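Local coordinates for protein salmonella plasmid virulence: SpvB (Salmonella typhimurium, PDB 6P0X) that probably transfers ADP-ribose from NAD+ to host actin as a virulence toxin, blocking filament assembly, and is represented here by its N-terminal domain, at residues A[65-70]-A[163-168]; A[102-107]-A[226-231]; A[124-129]-A[135-140]; A[139-142]-A[146-149]. All coordinates share one frame; numbering follows the deposited sequence.

Contact 1 (A[65-70]-A[163-168]); sequences PQYNDS and ASHTAQ
The phenol ring of Y67 and the imidazole of H165 lie almost parallel, their planes 3° apart, yet they are slid so far that the rings barely overlap. One face of each ring receives the other residue's methylene. CB of Y67 stands 3.6 Å from the centroid of the H165 ring, almost on the ring normal, and CB of H165 lies 3.7 Å from the centroid of the Y67 ring, displaced toward its rim. In both residues CG is anti to the carbonyl carbon (chi1 -59° for Y67, -67° for H165), which turns each ring under the other's CB. These reciprocal CH-pi contacts are the tight part of the interface. At the phenol edge, Y67 CE1 comes within 3.6 Å of T166 O in the ring plane; that carbonyl accepts a hydrogen bond from R58. The OH of Y67 passes A167 CB at 3.9 Å and hydrogen-bonds to Y276 O. A classic beta bulge follows here, with A167 and Q168 both facing L157 of strand 156-159, and the side chain of Q168 binds acrylic acid. Residues 65-70 belong to the connection between strands 55-58 and 73-74, and past Y67 they turn to the solvent side. There N68 OD1 accepts from both S70 OG (2.7 Å) and S70 N (2.8 Å), the latter closing an Asx turn, while D69 is poorly ordered. H165 ND1 bonds to a glycerol, probably from the crystallisation liquor.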
loop_
_atom_site.group_PDB
_atom_site.type_symbol
_atom_site.label_atom_id
_atom_site.label_comp_id
_atom_site.label_asym_id
_atom_site.label_seq_id
_atom_site.Cartn_x
_atom_site.Cartn_y
_atom_site.Cartn_z
ATOM N N PRO A 65 9.872 17.194 -6.129
ATOM C CA PRO A 65 9.234 17.147 -7.448
ATOM C C PRO A 65 8.327 18.351 -7.652
ATOM O O PRO A 65 7.738 18.880 -6.709
ATOM C CB PRO A 65 8.433 15.839 -7.414
ATOM C CG PRO A 65 8.278 15.512 -5.958
ATOM C CD PRO A 65 9.522 16.028 -5.300
ATOM N N GLN A 66 8.239 18.796 -8.901
ATOM C CA GLN A 66 7.393 19.923 -9.272
ATOM C C GLN A 66 6.063 19.474 -9.859
ATOM O O GLN A 66 5.212 20.321 -10.151
ATOM C CB GLN A 66 8.141 20.851 -10.242
ATOM C CG GLN A 66 9.505 21.261 -9.694
ATOM C CD GLN A 66 9.419 22.373 -8.650
ATOM O OE1 GLN A 66 8.390 23.035 -8.511
ATOM N NE2 GLN A 66 10.461 22.494 -7.834
ATOM N N TYR A 67 5.869 18.164 -10.033
ATOM C CA TYR A 67 4.625 17.594 -10.547
ATOM C C TYR A 67 4.332 18.125 -11.951
ATOM O O TYR A 67 3.287 18.717 -12.234
ATOM C CB TYR A 67 3.478 17.858 -9.564
ATOM C CG TYR A 67 3.782 17.264 -8.207
ATOM C CD1 TYR A 67 3.554 15.918 -7.947
ATOM C CD2 TYR A 67 4.360 18.037 -7.204
ATOM C CE1 TYR A 67 3.857 15.366 -6.717
ATOM C CE2 TYR A 67 4.670 17.493 -5.971
ATOM C CZ TYR A 67 4.416 16.157 -5.732
ATOM O OH TYR A 67 4.722 15.612 -4.507
ATOM N N ASN A 68 5.306 17.896 -12.833
ATOM C CA ASN A 68 5.218 18.240 -14.246
ATOM C C ASN A 68 6.046 17.253 -15.060
ATOM O O ASN A 68 6.213 16.097 -14.656
ATOM C CB ASN A 68 5.681 19.681 -14.493
ATOM C CG ASN A 68 7.088 19.952 -13.972
ATOM O OD1 ASN A 68 7.949 19.074 -13.970
ATOM N ND2 ASN A 68 7.325 21.185 -13.536
ATOM N N ASP A 69 6.569 17.698 -16.204
ATOM C CA ASP A 69 7.360 16.817 -17.056
ATOM C C ASP A 69 8.763 16.581 -16.513
ATOM O O ASP A 69 9.306 15.483 -16.674
ATOM C CB ASP A 69 7.458 17.395 -18.469
ATOM C CG ASP A 69 6.107 17.571 -19.124
ATOM O OD1 ASP A 69 5.079 17.363 -18.445
ATOM O OD2 ASP A 69 6.073 17.913 -20.326
ATOM N N SER A 70 9.359 17.586 -15.872
ATOM C CA SER A 70 10.747 17.519 -15.426
ATOM C C SER A 70 10.974 16.566 -14.256
ATOM O O SER A 70 12.126 16.432 -13.824
ATOM C CB SER A 70 11.239 18.919 -15.050
ATOM O OG SER A 70 10.641 19.365 -13.844
ATOM N N ALA A 163 -5.021 16.867 -5.738
ATOM C CA ALA A 163 -5.101 15.414 -5.867
ATOM C C ALA A 163 -4.320 14.888 -7.066
ATOM O O ALA A 163 -3.916 13.720 -7.075
ATOM C CB ALA A 163 -6.566 14.981 -5.957
ATOM N N SER A 164 -4.111 15.715 -8.091
ATOM C CA SER A 164 -3.325 15.274 -9.238
ATOM C C SER A 164 -1.831 15.225 -8.943
ATOM O O SER A 164 -1.073 14.708 -9.770
ATOM C CB SER A 164 -3.574 16.180 -10.446
ATOM O OG SER A 164 -3.380 17.541 -10.111
ATOM N N HIS A 165 -1.389 15.760 -7.805
ATOM C CA HIS A 165 0.022 15.725 -7.419
ATOM C C HIS A 165 0.241 14.502 -6.540
ATOM O O HIS A 165 0.114 14.558 -5.317
ATOM C CB HIS A 165 0.418 17.005 -6.693
ATOM C CG HIS A 165 0.387 18.230 -7.550
ATOM N ND1 HIS A 165 0.902 19.440 -7.135
ATOM C CD2 HIS A 165 -0.093 18.435 -8.801
ATOM C CE1 HIS A 165 0.736 20.339 -8.090
ATOM N NE2 HIS A 165 0.136 19.754 -9.111
ATOM N N THR A 166 0.592 13.381 -7.164
ATOM C CA THR A 166 0.829 12.143 -6.437
ATOM C C THR A 166 2.325 11.902 -6.299
ATOM O O THR A 166 3.063 11.944 -7.288
ATOM C CB THR A 166 0.159 10.958 -7.133
ATOM O OG1 THR A 166 -1.260 11.065 -6.986
ATOM C CG2 THR A 166 0.627 9.640 -6.519
ATOM N N ALA A 167 2.764 11.671 -5.065
ATOM C CA ALA A 167 4.146 11.346 -4.757
ATOM C C ALA A 167 4.410 9.848 -4.779
ATOM O O ALA A 167 5.526 9.427 -5.107
ATOM C CB ALA A 167 4.514 11.903 -3.380
ATOM N N GLN A 168 3.412 9.040 -4.429
ATOM C CA GLN A 168 3.573 7.597 -4.326
ATOM C C GLN A 168 2.315 6.904 -4.827
ATOM O O GLN A 168 1.211 7.213 -4.369
ATOM C CB GLN A 168 3.844 7.190 -2.876
ATOM C CG GLN A 168 5.271 7.395 -2.429
ATOM C CD GLN A 168 5.470 6.995 -0.989
ATOM O OE1 GLN A 168 4.616 6.331 -0.399
ATOM N NE2 GLN A 168 6.598 7.399 -0.407
#

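Contact 2 (A[102-107]-A[226-231]); sequences VSFPQS and YLWTSA
With chi1 of V102 at -179°, its CG1 branch is swung opposite the backbone N and carried toward W228, where it meets CB at 3.9 Å. W228 has CG anti to the carbonyl carbon (chi1 -75°), an orientation that sends the indole past the valine to F104. The phenylalanine leaves its strand without pointing at the loop, but its far end bends in: F104 CE1 lies 3.4 Å from W228 CE3, and F104 CZ lies 3.7 Å from W228 CZ3. The two rings are neither stacked nor edge-to-face. Their planes are inclined at 46°, and the centroids of the F104 ring and the six-membered ring of W228 are 5.1 Å apart. No hydrogen bond crosses the contact; this is shape-fitting between apolar groups, and at its margin V102 CG1 also reaches T229 OG1 at 4.1 Å. The loop that presents the tryptophan is itself tightly turned, T229 N donating to Y226 O over 3.0 Å, and the carboxylate of E173 accepts from the backbone N of both Y226 and L227. Around the indole, Y99 stacks on W228, while W127 meets it at an angle; Y108 stands edge-to-face with F104. The whole is an aromatic cluster through which the small antiparallel pair 98-99 and 102-104 packs against the connection between strands 215-218 and 237-244.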
loop_
_atom_site.group_PDB
_atom_site.type_symbol
_atom_site.label_atom_id
_atom_site.label_comp_id
_atom_site.label_asym_id
_atom_site.label_seq_id
_atom_site.Cartn_x
_atom_site.Cartn_y
_atom_site.Cartn_z
ATOM N N VAL A 102 -11.186 -5.662 -21.643
ATOM C CA VAL A 102 -11.846 -4.580 -20.922
ATOM C C VAL A 102 -11.619 -3.294 -21.701
ATOM O O VAL A 102 -10.471 -2.886 -21.912
ATOM C CB VAL A 102 -11.310 -4.453 -19.488
ATOM C CG1 VAL A 102 -12.036 -3.344 -18.742
ATOM C CG2 VAL A 102 -11.444 -5.775 -18.752
ATOM N N SER A 103 -12.706 -2.655 -22.126
ATOM C CA SER A 103 -12.640 -1.365 -22.798
ATOM C C SER A 103 -13.003 -0.258 -21.815
ATOM O O SER A 103 -13.907 -0.419 -20.990
ATOM C CB SER A 103 -13.578 -1.331 -24.007
ATOM O OG SER A 103 -14.902 -1.041 -23.605
ATOM N N PHE A 104 -12.305 0.864 -21.913
ATOM C CA PHE A 104 -12.403 1.889 -20.890
ATOM C C PHE A 104 -13.331 3.014 -21.318
ATOM O O PHE A 104 -13.534 3.255 -22.511
ATOM C CB PHE A 104 -11.020 2.472 -20.573
ATOM C CG PHE A 104 -9.983 1.443 -20.229
ATOM C CD1 PHE A 104 -10.153 0.613 -19.131
ATOM C CD2 PHE A 104 -8.809 1.349 -20.959
ATOM C CE1 PHE A 104 -9.193 -0.327 -18.800
ATOM C CE2 PHE A 104 -7.842 0.419 -20.627
ATOM C CZ PHE A 104 -8.033 -0.422 -19.548
ATOM N N PRO A 105 -13.929 3.716 -20.351
ATOM C CA PRO A 105 -14.715 4.915 -20.690
ATOM C C PRO A 105 -13.880 6.011 -21.326
ATOM O O PRO A 105 -14.410 6.819 -22.099
ATOM C CB PRO A 105 -15.289 5.378 -19.342
ATOM C CG PRO A 105 -14.878 4.382 -18.325
ATOM C CD PRO A 105 -14.092 3.286 -18.951
ATOM N N GLN A 106 -12.592 6.081 -20.997
ATOM C CA GLN A 106 -11.696 7.093 -21.532
ATOM C C GLN A 106 -10.440 6.418 -22.061
ATOM O O GLN A 106 -10.073 5.321 -21.637
ATOM C CB GLN A 106 -11.315 8.138 -20.466
ATOM C CG GLN A 106 -10.327 7.607 -19.430
ATOM C CD GLN A 106 -9.883 8.651 -18.418
ATOM O OE1 GLN A 106 -9.651 9.810 -18.759
ATOM N NE2 GLN A 106 -9.751 8.236 -17.165
ATOM N N SER A 107 -9.781 7.082 -23.002
ATOM C CA SER A 107 -8.498 6.595 -23.478
ATOM C C SER A 107 -7.377 7.089 -22.564
ATOM O O SER A 107 -7.548 8.022 -21.772
ATOM C CB SER A 107 -8.250 7.032 -24.921
ATOM O OG SER A 107 -8.076 8.434 -25.004
ATOM N N TYR A 226 -9.443 -6.726 -11.423
ATOM C CA TYR A 226 -10.755 -6.192 -11.065
ATOM C C TYR A 226 -10.788 -4.674 -11.177
ATOM O O TYR A 226 -11.804 -4.095 -11.581
ATOM C CB TYR A 226 -11.137 -6.615 -9.647
ATOM C CG TYR A 226 -11.117 -8.105 -9.387
ATOM C CD1 TYR A 226 -11.892 -8.978 -10.144
ATOM C CD2 TYR A 226 -10.347 -8.634 -8.360
ATOM C CE1 TYR A 226 -11.883 -10.343 -9.896
ATOM C CE2 TYR A 226 -10.334 -9.992 -8.101
ATOM C CZ TYR A 226 -11.099 -10.842 -8.871
ATOM O OH TYR A 226 -11.080 -12.193 -8.611
ATOM N N LEU A 227 -9.686 -4.009 -10.833
ATOM C CA LEU A 227 -9.682 -2.554 -10.785
ATOM C C LEU A 227 -9.717 -1.915 -12.167
ATOM O O LEU A 227 -9.841 -0.689 -12.255
ATOM C CB LEU A 227 -8.460 -2.062 -10.006
ATOM C CG LEU A 227 -8.472 -2.418 -8.518
ATOM C CD1 LEU A 227 -7.188 -1.969 -7.839
ATOM C CD2 LEU A 227 -9.691 -1.820 -7.829
ATOM N N TRP A 228 -9.608 -2.707 -13.239
ATOM C CA TRP A 228 -9.893 -2.177 -14.568
ATOM C C TRP A 228 -11.343 -1.718 -14.668
ATOM O O TRP A 228 -11.639 -0.691 -15.290
ATOM C CB TRP A 228 -9.622 -3.234 -15.643
ATOM C CG TRP A 228 -8.179 -3.523 -15.978
ATOM C CD1 TRP A 228 -7.610 -4.756 -16.110
ATOM C CD2 TRP A 228 -7.139 -2.572 -16.261
ATOM N NE1 TRP A 228 -6.285 -4.637 -16.441
ATOM C CE2 TRP A 228 -5.969 -3.308 -16.540
ATOM C CE3 TRP A 228 -7.081 -1.175 -16.295
ATOM C CZ2 TRP A 228 -4.756 -2.696 -16.851
ATOM C CZ3 TRP A 228 -5.874 -0.569 -16.606
ATOM C CH2 TRP A 228 -4.729 -1.329 -16.881
ATOM N N THR A 229 -12.257 -2.464 -14.048
ATOM C CA THR A 229 -13.692 -2.259 -14.201
ATOM C C THR A 229 -14.279 -1.344 -13.131
ATOM O O THR A 229 -15.019 -0.408 -13.452
ATOM C CB THR A 229 -14.406 -3.612 -14.172
ATOM O OG1 THR A 229 -13.999 -4.388 -15.304
ATOM C CG2 THR A 229 -15.914 -3.427 -14.197
ATOM N N SER A 230 -13.967 -1.597 -11.864
ATOM C CA SER A 230 -14.608 -0.908 -10.757
ATOM C C SER A 230 -13.560 -0.332 -9.815
ATOM O O SER A 230 -12.377 -0.676 -9.872
ATOM C CB SER A 230 -15.536 -1.852 -9.987
ATOM O OG SER A 230 -14.872 -3.071 -9.705
ATOM N N ALA A 231 -14.023 0.554 -8.931
ATOM C CA ALA A 231 -13.140 1.147 -7.936
ATOM C C ALA A 231 -12.886 0.200 -6.773
ATOM O O ALA A 231 -11.837 0.287 -6.124
ATOM C CB ALA A 231 -13.727 2.465 -7.426
#

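Contact 3 (A[124-129]-A[135-140]); sequences LEYWVG and DFWLLH
The indole of W137 has Y126 over one face, with CD1 offset toward the rim and 3.3 Å from W137 CE2. The phenol and the five-membered ring form an offset stack, centroids 4.6 Å apart, while Y126 CB sits over the face of the six-membered ring of W137, 3.6 Å from its centroid. V128 CG2 covers a face of the Y126 ring, and D135 OD2 lies at its edge, in plane. There the phenol donates to the carboxylate: Y126 OH and D135 OD2 are 2.5 Å apart, the latter met on its anti side. D135 reaches it because chi1 of 63° places CG between the backbone N and the carbonyl carbon. On the other side of the sheet W127 lays its CB over the F136 ring, 3.7 Å from the centroid, the rings slid apart. W127 NE1 runs beside L138 CB and donates to E125 OE1 at 3.0 Å, while R123 makes a salt bridge to OE2, so the buried acid is held from two directions. Between the two layers of side chains, backbone bonds pair E125 with L138 and W127 with F136, each in both directions; the bond from W127 N to F136 O measures 2.9 Å. F73 and W169 set their rings edge-to-face with W137. This is an antiparallel beta hairpin, set between strands 107-115 and 146-149 of the domain's antiparallel beta structure.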
loop_
_atom_site.group_PDB
_atom_site.type_symbol
_atom_site.label_atom_id
_atom_site.label_comp_id
_atom_site.label_asym_id
_atom_site.label_seq_id
_atom_site.Cartn_x
_atom_site.Cartn_y
_atom_site.Cartn_z
ATOM N N LEU A 124 7.176 -1.663 -17.230
ATOM C CA LEU A 124 6.548 -0.686 -16.350
ATOM C C LEU A 124 5.962 0.447 -17.182
ATOM O O LEU A 124 6.641 0.993 -18.057
ATOM C CB LEU A 124 7.561 -0.141 -15.346
ATOM C CG LEU A 124 7.078 0.896 -14.333
ATOM C CD1 LEU A 124 6.017 0.303 -13.416
ATOM C CD2 LEU A 124 8.260 1.416 -13.533
ATOM N N GLU A 125 4.709 0.805 -16.902
ATOM C CA GLU A 125 3.997 1.809 -17.681
ATOM C C GLU A 125 3.300 2.801 -16.767
ATOM O O GLU A 125 2.763 2.435 -15.718
ATOM C CB GLU A 125 2.960 1.171 -18.603
ATOM C CG GLU A 125 3.532 0.197 -19.598
ATOM C CD GLU A 125 2.453 -0.530 -20.359
ATOM O OE1 GLU A 125 1.335 -0.645 -19.815
ATOM O OE2 GLU A 125 2.722 -0.988 -21.491
ATOM N N TYR A 126 3.298 4.056 -17.196
ATOM C CA TYR A 126 2.595 5.143 -16.535
ATOM C C TYR A 126 1.385 5.490 -17.396
ATOM O O TYR A 126 1.540 5.847 -18.572
ATOM C CB TYR A 126 3.532 6.341 -16.363
ATOM C CG TYR A 126 2.951 7.524 -15.626
ATOM C CD1 TYR A 126 2.176 7.352 -14.487
ATOM C CD2 TYR A 126 3.196 8.820 -16.061
ATOM C CE1 TYR A 126 1.653 8.436 -13.810
ATOM C CE2 TYR A 126 2.678 9.911 -15.390
ATOM C CZ TYR A 126 1.906 9.714 -14.265
ATOM O OH TYR A 126 1.388 10.798 -13.593
ATOM N N TRP A 127 0.189 5.348 -16.822
ATOM C CA TRP A 127 -1.077 5.554 -17.515
ATOM C C TRP A 127 -1.700 6.853 -17.032
ATOM O O TRP A 127 -1.878 7.044 -15.821
ATOM C CB TRP A 127 -2.053 4.402 -17.251
ATOM C CG TRP A 127 -1.660 3.078 -17.841
ATOM C CD1 TRP A 127 -0.492 2.397 -17.632
ATOM C CD2 TRP A 127 -2.444 2.267 -18.726
ATOM N NE1 TRP A 127 -0.500 1.218 -18.342
ATOM C CE2 TRP A 127 -1.686 1.115 -19.022
ATOM C CE3 TRP A 127 -3.712 2.407 -19.303
ATOM C CZ2 TRP A 127 -2.154 0.108 -19.865
ATOM C CZ3 TRP A 127 -4.176 1.406 -20.142
ATOM C CH2 TRP A 127 -3.397 0.271 -20.416
ATOM N N VAL A 128 -2.041 7.736 -17.970
ATOM C CA VAL A 128 -2.692 9.003 -17.658
ATOM C C VAL A 128 -3.987 9.088 -18.456
ATOM O O VAL A 128 -3.973 8.960 -19.686
ATOM C CB VAL A 128 -1.776 10.204 -17.967
ATOM C CG1 VAL A 128 -2.471 11.517 -17.609
ATOM C CG2 VAL A 128 -0.457 10.074 -17.215
ATOM N N GLY A 129 -5.096 9.320 -17.760
ATOM C CA GLY A 129 -6.385 9.406 -18.430
ATOM C C GLY A 129 -6.462 10.644 -19.304
ATOM O O GLY A 129 -6.201 11.763 -18.848
ATOM N N ASP A 135 -4.143 9.234 -13.053
ATOM C CA ASP A 135 -2.882 8.593 -13.400
ATOM C C ASP A 135 -2.550 7.465 -12.428
ATOM O O ASP A 135 -2.831 7.559 -11.228
ATOM C CB ASP A 135 -1.740 9.625 -13.429
ATOM C CG ASP A 135 -1.484 10.266 -12.070
ATOM O OD1 ASP A 135 -2.453 10.538 -11.331
ATOM O OD2 ASP A 135 -0.305 10.513 -11.748
ATOM N N PHE A 136 -1.942 6.407 -12.961
ATOM C CA PHE A 136 -1.571 5.232 -12.175
ATOM C C PHE A 136 -0.463 4.486 -12.912
ATOM O O PHE A 136 -0.051 4.878 -14.007
ATOM C CB PHE A 136 -2.784 4.334 -11.918
ATOM C CG PHE A 136 -3.498 3.899 -13.169
ATOM C CD1 PHE A 136 -3.113 2.748 -13.839
ATOM C CD2 PHE A 136 -4.559 4.637 -13.670
ATOM C CE1 PHE A 136 -3.772 2.340 -14.984
ATOM C CE2 PHE A 136 -5.218 4.236 -14.815
ATOM C CZ PHE A 136 -4.823 3.086 -15.473
ATOM N N TRP A 137 0.035 3.411 -12.301
ATOM C CA TRP A 137 1.125 2.641 -12.884
ATOM C C TRP A 137 0.723 1.181 -13.053
ATOM O O TRP A 137 -0.049 0.633 -12.259
ATOM C CB TRP A 137 2.401 2.739 -12.029
ATOM C CG TRP A 137 3.025 4.104 -12.048
ATOM C CD1 TRP A 137 2.615 5.200 -11.343
ATOM C CD2 TRP A 137 4.166 4.523 -12.810
ATOM N NE1 TRP A 137 3.429 6.272 -11.619
ATOM C CE2 TRP A 137 4.389 5.883 -12.516
ATOM C CE3 TRP A 137 5.021 3.881 -13.712
ATOM C CZ2 TRP A 137 5.430 6.613 -13.090
ATOM C CZ3 TRP A 137 6.055 4.606 -14.280
ATOM C CH2 TRP A 137 6.250 5.957 -13.969
ATOM N N LEU A 138 1.271 0.555 -14.093
ATOM C CA LEU A 138 1.041 -0.855 -14.393
ATOM C C LEU A 138 2.389 -1.541 -14.556
ATOM O O LEU A 138 3.207 -1.116 -15.379
ATOM C CB LEU A 138 0.201 -1.024 -15.663
ATOM C CG LEU A 138 -0.181 -2.458 -16.034
ATOM C CD1 LEU A 138 -1.226 -3.013 -15.073
ATOM C CD2 LEU A 138 -0.678 -2.525 -17.466
ATOM N N LEU A 139 2.616 -2.601 -13.785
ATOM C CA LEU A 139 3.893 -3.302 -13.770
ATOM C C LEU A 139 3.697 -4.774 -14.103
ATOM O O LEU A 139 2.936 -5.469 -13.428
ATOM C CB LEU A 139 4.577 -3.173 -12.404
ATOM C CG LEU A 139 5.815 -4.060 -12.219
ATOM C CD1 LEU A 139 6.908 -3.657 -13.195
ATOM C CD2 LEU A 139 6.327 -4.001 -10.790
ATOM N N HIS A 140 4.411 -5.255 -15.117
ATOM C CA HIS A 140 4.461 -6.676 -15.448
ATOM C C HIS A 140 5.860 -7.147 -15.067
ATOM O O HIS A 140 6.821 -6.923 -15.812
ATOM C CB HIS A 140 4.167 -6.908 -16.927
ATOM C CG HIS A 140 3.955 -8.345 -17.284
ATOM N ND1 HIS A 140 4.130 -8.827 -18.563
ATOM C CD2 HIS A 140 3.576 -9.404 -16.530
ATOM C CE1 HIS A 140 3.871 -10.123 -18.582
ATOM N NE2 HIS A 140 3.532 -10.498 -17.361
#

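Contact 4 (A[139-142]-A[146-149]); sequences LHDS and LHLL
H147 and D141 meet through a histidine-carboxylate hydrogen bond, the histidine skirting the neighbouring strand. At its root, H147 CB lies 3.8 Å from L139 O, the same carbonyl that accepts a hydrogen bond from H147 N. With chi2 near -90° the imidazole turns its CD2 edge past this oxygen (H147 CD2 to L139 O 3.6 Å), CG lying slightly farther off, and past the methyl L139 CD2. At the tip, H147 NE2 donates to D141 OD2 over 2.9 Å with an angle of 158° at the hydrogen, and CE1 flanks the same oxygen. The acceptor lies in the imidazole plane, but the donor approaches from well above the carboxylate plane. The remaining ring nitrogen, ND1, is bonded to S174 OG, so both nitrogens fix the ring's rotation. OD1 of D141 accepts in turn from the backbone N of N143 and I145. L149 CD1 packs against L139 CB at 4.0 Å, and on the opposite face L146 CD1 touches H140 CB. L139 N completes the backbone pair, donating to H147 O at 2.9 Å. The paired bonds and the short connection make this an antiparallel beta hairpin, with an aspartate just past the first strand bracing both turn and histidine.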
loop_
_atom_site.group_PDB
_atom_site.type_symbol
_atom_site.label_atom_id
_atom_site.label_comp_id
_atom_site.label_asym_id
_atom_site.label_seq_id
_atom_site.Cartn_x
_atom_site.Cartn_y
_atom_site.Cartn_z
ATOM N N LEU A 139 2.616 -2.601 -13.785
ATOM C CA LEU A 139 3.893 -3.302 -13.770
ATOM C C LEU A 139 3.697 -4.774 -14.103
ATOM O O LEU A 139 2.936 -5.469 -13.428
ATOM C CB LEU A 139 4.577 -3.173 -12.404
ATOM C CG LEU A 139 5.815 -4.060 -12.219
ATOM C CD1 LEU A 139 6.908 -3.657 -13.195
ATOM C CD2 LEU A 139 6.327 -4.001 -10.790
ATOM N N HIS A 140 4.411 -5.255 -15.117
ATOM C CA HIS A 140 4.461 -6.676 -15.448
ATOM C C HIS A 140 5.860 -7.147 -15.067
ATOM O O HIS A 140 6.821 -6.923 -15.812
ATOM C CB HIS A 140 4.167 -6.908 -16.927
ATOM C CG HIS A 140 3.955 -8.345 -17.284
ATOM N ND1 HIS A 140 4.130 -8.827 -18.563
ATOM C CD2 HIS A 140 3.576 -9.404 -16.530
ATOM C CE1 HIS A 140 3.871 -10.123 -18.582
ATOM N NE2 HIS A 140 3.532 -10.498 -17.361
ATOM N N ASP A 141 5.972 -7.782 -13.900
ATOM C CA ASP A 141 7.279 -8.061 -13.328
ATOM C C ASP A 141 7.889 -9.329 -13.925
ATOM O O ASP A 141 7.268 -10.053 -14.709
ATOM C CB ASP A 141 7.198 -8.138 -11.797
ATOM C CG ASP A 141 6.366 -9.311 -11.284
ATOM O OD1 ASP A 141 6.112 -10.286 -12.028
ATOM O OD2 ASP A 141 5.964 -9.250 -10.100
ATOM N N SER A 142 9.133 -9.591 -13.524
ATOM C CA SER A 142 9.916 -10.701 -14.056
ATOM C C SER A 142 9.308 -12.070 -13.772
ATOM O O SER A 142 9.776 -13.062 -14.340
ATOM C CB SER A 142 11.337 -10.628 -13.491
ATOM O OG SER A 142 11.329 -10.815 -12.087
ATOM N N LEU A 146 1.001 -9.326 -12.812
ATOM C CA LEU A 146 0.593 -8.011 -13.282
ATOM C C LEU A 146 0.048 -7.208 -12.108
ATOM O O LEU A 146 -0.844 -7.676 -11.392
ATOM C CB LEU A 146 -0.456 -8.140 -14.390
ATOM C CG LEU A 146 -0.841 -6.869 -15.146
ATOM C CD1 LEU A 146 0.359 -6.339 -15.917
ATOM C CD2 LEU A 146 -2.008 -7.135 -16.084
ATOM N N HIS A 147 0.577 -5.997 -11.922
ATOM C CA HIS A 147 0.268 -5.152 -10.776
ATOM C C HIS A 147 -0.287 -3.819 -11.254
ATOM O O HIS A 147 0.308 -3.167 -12.118
ATOM C CB HIS A 147 1.509 -4.872 -9.916
ATOM C CG HIS A 147 2.248 -6.096 -9.474
ATOM N ND1 HIS A 147 1.968 -6.751 -8.294
ATOM C CD2 HIS A 147 3.281 -6.764 -10.041
ATOM C CE1 HIS A 147 2.789 -7.779 -8.159
ATOM N NE2 HIS A 147 3.594 -7.810 -9.206
ATOM N N LEU A 148 -1.410 -3.414 -10.676
ATOM C CA LEU A 148 -1.883 -2.041 -10.734
ATOM C C LEU A 148 -1.478 -1.351 -9.439
ATOM O O LEU A 148 -1.808 -1.836 -8.344
ATOM C CB LEU A 148 -3.397 -1.980 -10.920
ATOM C CG LEU A 148 -3.911 -1.997 -12.357
ATOM C CD1 LEU A 148 -5.427 -2.088 -12.371
ATOM C CD2 LEU A 148 -3.435 -0.754 -13.089
ATOM N N LEU A 149 -0.754 -0.237 -9.573
ATOM C CA LEU A 149 -0.319 0.588 -8.456
ATOM C C LEU A 149 -0.978 1.955 -8.556
ATOM O O LEU A 149 -0.869 2.633 -9.587
ATOM C CB LEU A 149 1.208 0.749 -8.437
ATOM C CG LEU A 149 2.063 -0.519 -8.495
ATOM C CD1 LEU A 149 2.464 -0.833 -9.932
ATOM C CD2 LEU A 149 3.291 -0.392 -7.597
#

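From the N terminus, the chain passes 65-70 and then 102-107 before either finds its partner, 163-168 and 226-231 respectively, so contacts 1 and 2 cross. Within both of these long loops lie the two short-range closures: contact 3 folds 135-140 back on 124-129, and contact 4, sharing L139 and H140 with it, turns the chain once more onto 146-149. The result is a three-stranded meander, in which W137 O and L149 N add a bond between its second and third strands. Contact 2 touches both hairpins, setting W228 against F136, L138 and L148. Contact 1 touches none of the others directly, but strand 165-175 pairs with 146-149, linking it to the same antiparallel framework.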